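Local coordinates for apical membrane antigen 1 (PDB 4APL), which probably serves as a membrane-anchored surface antigen of the moving junction, through which the apicomplexan parasite attaches to and invades host cells, at residues 48-53 with 296-301; 56-61 with 225-230. One frame throughout, in Å; residues are numbered along the deposited sequence.

How the interactions relate
Interaction 1 lies on the surface and interaction 2 is buried, their centres about 23 Å and about 7 Å from that of the chain and about 26 Å apart. Their first segments follow one another in the chain, strand 49-53 leading towards strand 60-61, so interaction 2 is nested in the long loop that interaction 1 closes. The chemistry differs accordingly. At 48-53 with 296-301, two backbone hydrogen bonds attach an irregular loop to a strand edge, with a mixture of apolar, aromatic and charged side chains around it. At 56-61 with 225-230, a disulfide and the packing of a tryptophan join two inner segments that share no hydrogen bonds with each other.

Interaction 1: residues 48-53 with 296-301; sequences GKLYRE and PVHEKD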
loop_
_atom_site.group_PDB
_atom_site.type_symbol
_atom_site.label_atom_id
_atom_site.label_comp_id
_atom_site.label_asym_id
_atom_site.label_seq_id
_atom_site.Cartn_x
_atom_site.Cartn_y
_atom_site.Cartn_z
ATOM N N GLY A 48 16.699 8.088 -24.903
ATOM C CA GLY A 48 15.768 8.312 -26.000
ATOM C C GLY A 48 14.384 7.752 -25.747
ATOM O O GLY A 48 13.387 8.414 -26.034
ATOM N N LYS A 49 14.320 6.537 -25.202
ATOM C CA LYS A 49 13.045 5.868 -24.922
ATOM C C LYS A 49 12.375 6.342 -23.629
ATOM O O LYS A 49 13.035 6.836 -22.713
ATOM C CB LYS A 49 13.223 4.345 -24.896
ATOM C CG LYS A 49 13.214 3.675 -26.267
ATOM C CD LYS A 49 13.479 2.177 -26.165
ATOM C CE LYS A 49 14.020 1.614 -27.476
ATOM N NZ LYS A 49 15.138 0.645 -27.262
ATOM N N LEU A 50 11.058 6.167 -23.568
ATOM C CA LEU A 50 10.231 6.623 -22.453
ATOM C C LEU A 50 9.745 5.414 -21.640
ATOM O O LEU A 50 9.190 4.459 -22.192
ATOM C CB LEU A 50 9.029 7.401 -23.002
ATOM C CG LEU A 50 8.465 8.621 -22.272
ATOM C CD1 LEU A 50 9.552 9.418 -21.577
ATOM C CD2 LEU A 50 7.743 9.500 -23.270
ATOM N N TYR A 51 9.956 5.454 -20.328
ATOM C CA TYR A 51 9.724 4.283 -19.486
ATOM C C TYR A 51 8.796 4.596 -18.346
ATOM O O TYR A 51 8.792 5.714 -17.819
ATOM C CB TYR A 51 11.035 3.763 -18.920
ATOM C CG TYR A 51 11.965 3.246 -19.981
ATOM C CD1 TYR A 51 11.849 1.947 -20.458
ATOM C CD2 TYR A 51 12.947 4.065 -20.527
ATOM C CE1 TYR A 51 12.703 1.468 -21.432
ATOM C CE2 TYR A 51 13.802 3.596 -21.506
ATOM C CZ TYR A 51 13.676 2.298 -21.955
ATOM O OH TYR A 51 14.511 1.837 -22.935
ATOM N N ARG A 52 8.020 3.595 -17.954
ATOM C CA ARG A 52 7.121 3.743 -16.821
ATOM C C ARG A 52 7.899 3.682 -15.514
ATOM O O ARG A 52 8.953 3.052 -15.441
ATOM C CB ARG A 52 6.011 2.699 -16.877
ATOM C CG ARG A 52 5.142 2.842 -18.111
ATOM C CD ARG A 52 3.830 2.102 -17.962
ATOM N NE ARG A 52 2.845 2.870 -17.204
ATOM C CZ ARG A 52 1.666 2.389 -16.824
ATOM N NH1 ARG A 52 1.329 1.140 -17.128
ATOM N NH2 ARG A 52 0.825 3.147 -16.133
ATOM N N GLU A 53 7.407 4.392 -14.507
ATOM C CA GLU A 53 8.155 4.596 -13.276
ATOM C C GLU A 53 7.231 4.557 -12.081
ATOM O O GLU A 53 6.203 5.240 -12.056
ATOM C CB GLU A 53 8.891 5.941 -13.299
ATOM C CG GLU A 53 9.934 6.112 -12.200
ATOM C CD GLU A 53 10.353 7.563 -11.997
ATOM O OE1 GLU A 53 9.493 8.461 -12.079
ATOM O OE2 GLU A 53 11.543 7.806 -11.720
ATOM N N PRO A 296 9.008 -1.406 -17.690
ATOM C CA PRO A 296 7.919 -1.308 -18.660
ATOM C C PRO A 296 8.089 -0.090 -19.554
ATOM O O PRO A 296 8.595 0.946 -19.117
ATOM C CB PRO A 296 6.665 -1.141 -17.786
ATOM C CG PRO A 296 7.074 -1.552 -16.415
ATOM C CD PRO A 296 8.532 -1.212 -16.310
ATOM N N VAL A 297 7.637 -0.218 -20.792
ATOM C CA VAL A 297 7.675 0.870 -21.750
ATOM C C VAL A 297 6.422 1.731 -21.620
ATOM O O VAL A 297 5.392 1.268 -21.138
ATOM C CB VAL A 297 7.780 0.307 -23.183
ATOM C CG1 VAL A 297 8.012 1.421 -24.200
ATOM C CG2 VAL A 297 8.895 -0.727 -23.252
ATOM N N HIS A 298 6.527 2.992 -22.028
ATOM C CA HIS A 298 5.364 3.865 -22.195
ATOM C C HIS A 298 4.541 3.427 -23.380
ATOM O O HIS A 298 5.086 2.974 -24.386
ATOM C CB HIS A 298 5.830 5.308 -22.374
ATOM C CG HIS A 298 4.718 6.288 -22.673
ATOM N ND1 HIS A 298 4.426 7.317 -21.860
ATOM C CD2 HIS A 298 3.851 6.390 -23.762
ATOM C CE1 HIS A 298 3.409 8.032 -22.388
ATOM N NE2 HIS A 298 3.053 7.456 -23.545
ATOM N N GLU A 299 3.218 3.518 -23.248
ATOM C CA GLU A 299 2.286 3.377 -24.377
ATOM C C GLU A 299 1.252 4.497 -24.292
ATOM O O GLU A 299 1.119 5.133 -23.246
ATOM C CB GLU A 299 1.575 2.020 -24.347
ATOM C CG GLU A 299 2.496 0.809 -24.273
ATOM C CD GLU A 299 2.180 -0.085 -23.083
ATOM O OE1 GLU A 299 1.171 -0.831 -23.133
ATOM O OE2 GLU A 299 2.943 -0.036 -22.089
ATOM N N LYS A 300 0.511 4.723 -25.375
ATOM C CA LYS A 300 -0.275 5.953 -25.522
ATOM C C LYS A 300 -1.428 6.098 -24.522
ATOM O O LYS A 300 -1.772 7.215 -24.126
ATOM C CB LYS A 300 -0.784 6.114 -26.960
ATOM C CG LYS A 300 -0.697 7.539 -27.494
ATOM C CD LYS A 300 -2.020 8.288 -27.385
ATOM C CE LYS A 300 -1.847 9.776 -27.681
ATOM N NZ LYS A 300 -3.137 10.525 -27.729
ATOM N N ASP A 301 -1.997 4.976 -24.090
ATOM C CA ASP A 301 -3.268 4.992 -23.359
ATOM C C ASP A 301 -3.203 4.299 -21.991
ATOM O O ASP A 301 -4.236 4.060 -21.357
ATOM C CB ASP A 301 -4.348 4.328 -24.208
ATOM C CG ASP A 301 -4.000 2.887 -24.561
ATOM O OD1 ASP A 301 -2.816 2.500 -24.400
ATOM O OD2 ASP A 301 -4.907 2.141 -25.001
#
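Leu50 CD2 lies over one face of the His298 imidazole, while the carbonyl O of Pro296 sits near the plane of the Tyr51 ring, at its edge, 3.7 Å from CD1. The same oxygen receives the backbone N-H of Arg52 at 2.9 Å and lies 3.5 Å from Tyr51 CA in a CA-H...O contact. Two residues back in 48-53 and two on in 296-301, His298 N donates to Leu50 O over 3.0 Å, the angle at the hydrogen being 164°. These two bonds flank Tyr51 and Val297, an antiparallel, non-hydrogen-bonded pair whose CA atoms are 4.6 Å apart; the single bridge gives the loop at 296-298 a brief strand-like pairing with 49-53. Leu50 CB meets His298 CB at 3.9 Å, and Arg52 CB meets Pro296 CB. Arg52 then runs alongside the loop backbone, its CG 3.4 Å from Val297 O, before the chain bends at chi3 (82°) and carries the guanidinium to two backbone carbonyls, Pro303 O at NH2 and Asp278 O at NH1. The aliphatic part of this arginine therefore packs on the bridge while its polar end is bonded to two other points of the same long connection between helix 262-271 and strand 312-317. Glu299 OE2 stays 5.3 Å from Arg52 NH1, too far for a salt bridge, though the opposite charges may still attract. Tyr51 also packs edge-to-face with Trp295, and His298 ND1 makes a weak hydrogen bond to Asp43. In the fold, strand 49-53 is the second strand of a two-stranded antiparallel hairpin with strand 42-46, which Tyr51 joins through backbone hydrogen bonds to Lys44; the loop touches the hairpin at 296-298, on strand 49-53, and then leads away, and strand 154-161 packs nearby through Tyr154.

Interaction 2: residues 56-61 with 225-230; sequences GLCPVW and TKCPNQ
The touching parts, 57-61 and 226-229, run almost parallel, 15° apart end to end, with the CA atoms of Cys58 and Cys227 5.6 Å from each other. A disulfide joins these two residues, SG to SG at 2.1 Å, with a left-handed twist about the S-S bond (chi3 -84°). In each cysteine SG stands anti to the carbonyl carbon, which brings both sulfurs into the space between the backbones. Pro59 CD rests 4.1 Å from Cys227 SG, and Pro228 CD approaches Cys58 SG from the other segment. The bridge fastens the chain just ahead of strand 60-61, an edge strand of a five-stranded antiparallel sheet in this PAN-related AMA1 region, to the chain leaving helix 223-226. Pro228 centres an inverse gamma turn that leads on to Asn229. There Asn229 CB reaches the rim of the Trp61 indole at the NE1-CE2-CZ2 side, 3.4 Å from NE1, on the same face as Asn229 O, and the side-chain amide stands nearly perpendicular to the ring, at 88°. Asn229 O lies over that face, offset toward the rim, and accepts a hydrogen bond from Ser349 OG. Ile210 and Leu132 also pack against both Pro59 and Trp61.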
loop_
_atom_site.group_PDB
_atom_site.type_symbol
_atom_site.label_atom_id
_atom_site.label_comp_id
_atom_site.label_asym_id
_atom_site.label_seq_id
_atom_site.Cartn_x
_atom_site.Cartn_y
_atom_site.Cartn_z
ATOM N N GLY A 56 4.705 6.460 -6.437
ATOM C CA GLY A 56 3.839 6.664 -5.266
ATOM C C GLY A 56 4.581 7.118 -4.018
ATOM O O GLY A 56 5.690 6.657 -3.752
ATOM N N LEU A 57 3.965 7.998 -3.236
ATOM C CA LEU A 57 4.653 8.636 -2.114
ATOM C C LEU A 57 4.590 7.880 -0.787
ATOM O O LEU A 57 5.285 8.241 0.165
ATOM C CB LEU A 57 4.124 10.046 -1.901
ATOM C CG LEU A 57 4.823 11.189 -2.615
ATOM C CD1 LEU A 57 5.021 10.878 -4.087
ATOM C CD2 LEU A 57 3.957 12.416 -2.446
ATOM N N CYS A 58 3.738 6.864 -0.712
ATOM C CA CYS A 58 3.550 6.107 0.517
ATOM C C CYS A 58 4.169 4.711 0.391
ATOM O O CYS A 58 4.082 4.091 -0.669
ATOM C CB CYS A 58 2.054 6.022 0.848
ATOM S SG CYS A 58 1.328 7.575 1.445
ATOM N N PRO A 59 4.829 4.220 1.459
ATOM C CA PRO A 59 5.311 2.844 1.411
ATOM C C PRO A 59 4.132 1.889 1.544
ATOM O O PRO A 59 3.172 2.204 2.251
ATOM C CB PRO A 59 6.190 2.748 2.647
ATOM C CG PRO A 59 5.553 3.675 3.607
ATOM C CD PRO A 59 5.034 4.821 2.786
ATOM N N VAL A 60 4.166 0.767 0.830
ATOM C CA VAL A 60 3.126 -0.229 1.006
ATOM C C VAL A 60 3.662 -1.405 1.789
ATOM O O VAL A 60 4.678 -2.009 1.436
ATOM C CB VAL A 60 2.385 -0.635 -0.305
ATOM C CG1 VAL A 60 2.687 0.325 -1.442
ATOM C CG2 VAL A 60 2.691 -2.061 -0.713
ATOM N N TRP A 61 2.993 -1.682 2.900
ATOM C CA TRP A 61 3.447 -2.690 3.847
ATOM C C TRP A 61 2.980 -4.060 3.451
ATOM O O TRP A 61 1.785 -4.300 3.294
ATOM C CB TRP A 61 2.943 -2.339 5.239
ATOM C CG TRP A 61 3.443 -1.007 5.731
ATOM C CD1 TRP A 61 3.066 0.253 5.289
ATOM C CD2 TRP A 61 4.465 -0.760 6.767
ATOM N NE1 TRP A 61 3.756 1.238 5.964
ATOM C CE2 TRP A 61 4.607 0.697 6.863
ATOM C CE3 TRP A 61 5.222 -1.567 7.608
ATOM C CZ2 TRP A 61 5.478 1.291 7.760
ATOM C CZ3 TRP A 61 6.086 -0.952 8.516
ATOM C CH2 TRP A 61 6.216 0.441 8.583
ATOM N N THR A 225 3.622 10.958 8.773
ATOM C CA THR A 225 2.403 11.613 9.228
ATOM C C THR A 225 1.363 11.788 8.121
ATOM O O THR A 225 0.274 12.305 8.363
ATOM C CB THR A 225 2.712 12.975 9.866
ATOM O OG1 THR A 225 3.218 13.857 8.863
ATOM C CG2 THR A 225 3.753 12.830 10.971
ATOM N N LYS A 226 1.689 11.336 6.915
ATOM C CA LYS A 226 0.813 11.542 5.764
ATOM C C LYS A 226 0.353 10.236 5.155
ATOM O O LYS A 226 -0.557 10.222 4.336
ATOM C CB LYS A 226 1.520 12.366 4.696
ATOM C CG LYS A 226 1.469 13.851 4.951
ATOM C CD LYS A 226 2.751 14.517 4.505
ATOM C CE LYS A 226 2.625 16.024 4.638
ATOM N NZ LYS A 226 1.786 16.356 5.832
ATOM N N CYS A 227 1.005 9.145 5.536
ATOM C CA CYS A 227 0.641 7.834 5.039
ATOM C C CYS A 227 -0.034 6.985 6.114
ATOM O O CYS A 227 0.236 7.152 7.297
ATOM C CB CYS A 227 1.868 7.153 4.451
ATOM S SG CYS A 227 2.533 8.086 3.041
ATOM N N PRO A 228 -0.981 6.123 5.719
ATOM C CA PRO A 228 -1.712 5.314 6.694
ATOM C C PRO A 228 -1.024 3.982 7.010
ATOM O O PRO A 228 -1.542 2.909 6.682
ATOM C CB PRO A 228 -3.043 5.071 5.999
ATOM C CG PRO A 228 -2.696 5.068 4.550
ATOM C CD PRO A 228 -1.607 6.082 4.387
ATOM N N ASN A 229 0.097 4.060 7.717
ATOM C CA ASN A 229 0.987 2.917 7.884
ATOM C C ASN A 229 0.509 1.861 8.878
ATOM O O ASN A 229 0.789 0.684 8.693
ATOM C CB ASN A 229 2.405 3.386 8.231
ATOM C CG ASN A 229 2.612 4.861 7.942
ATOM O OD1 ASN A 229 3.474 5.249 7.143
ATOM N ND2 ASN A 229 1.797 5.693 8.578
ATOM N N GLN A 230 -0.201 2.269 9.927
ATOM C CA GLN A 230 -0.835 1.294 10.824
ATOM C C GLN A 230 -2.308 1.092 10.477
ATOM O O GLN A 230 -2.889 1.852 9.703
ATOM C CB GLN A 230 -0.733 1.713 12.292
ATOM C CG GLN A 230 0.616 2.242 12.746
ATOM C CD GLN A 230 0.478 3.444 13.672
ATOM O OE1 GLN A 230 1.402 4.252 13.792
ATOM N NE2 GLN A 230 -0.684 3.575 14.319
#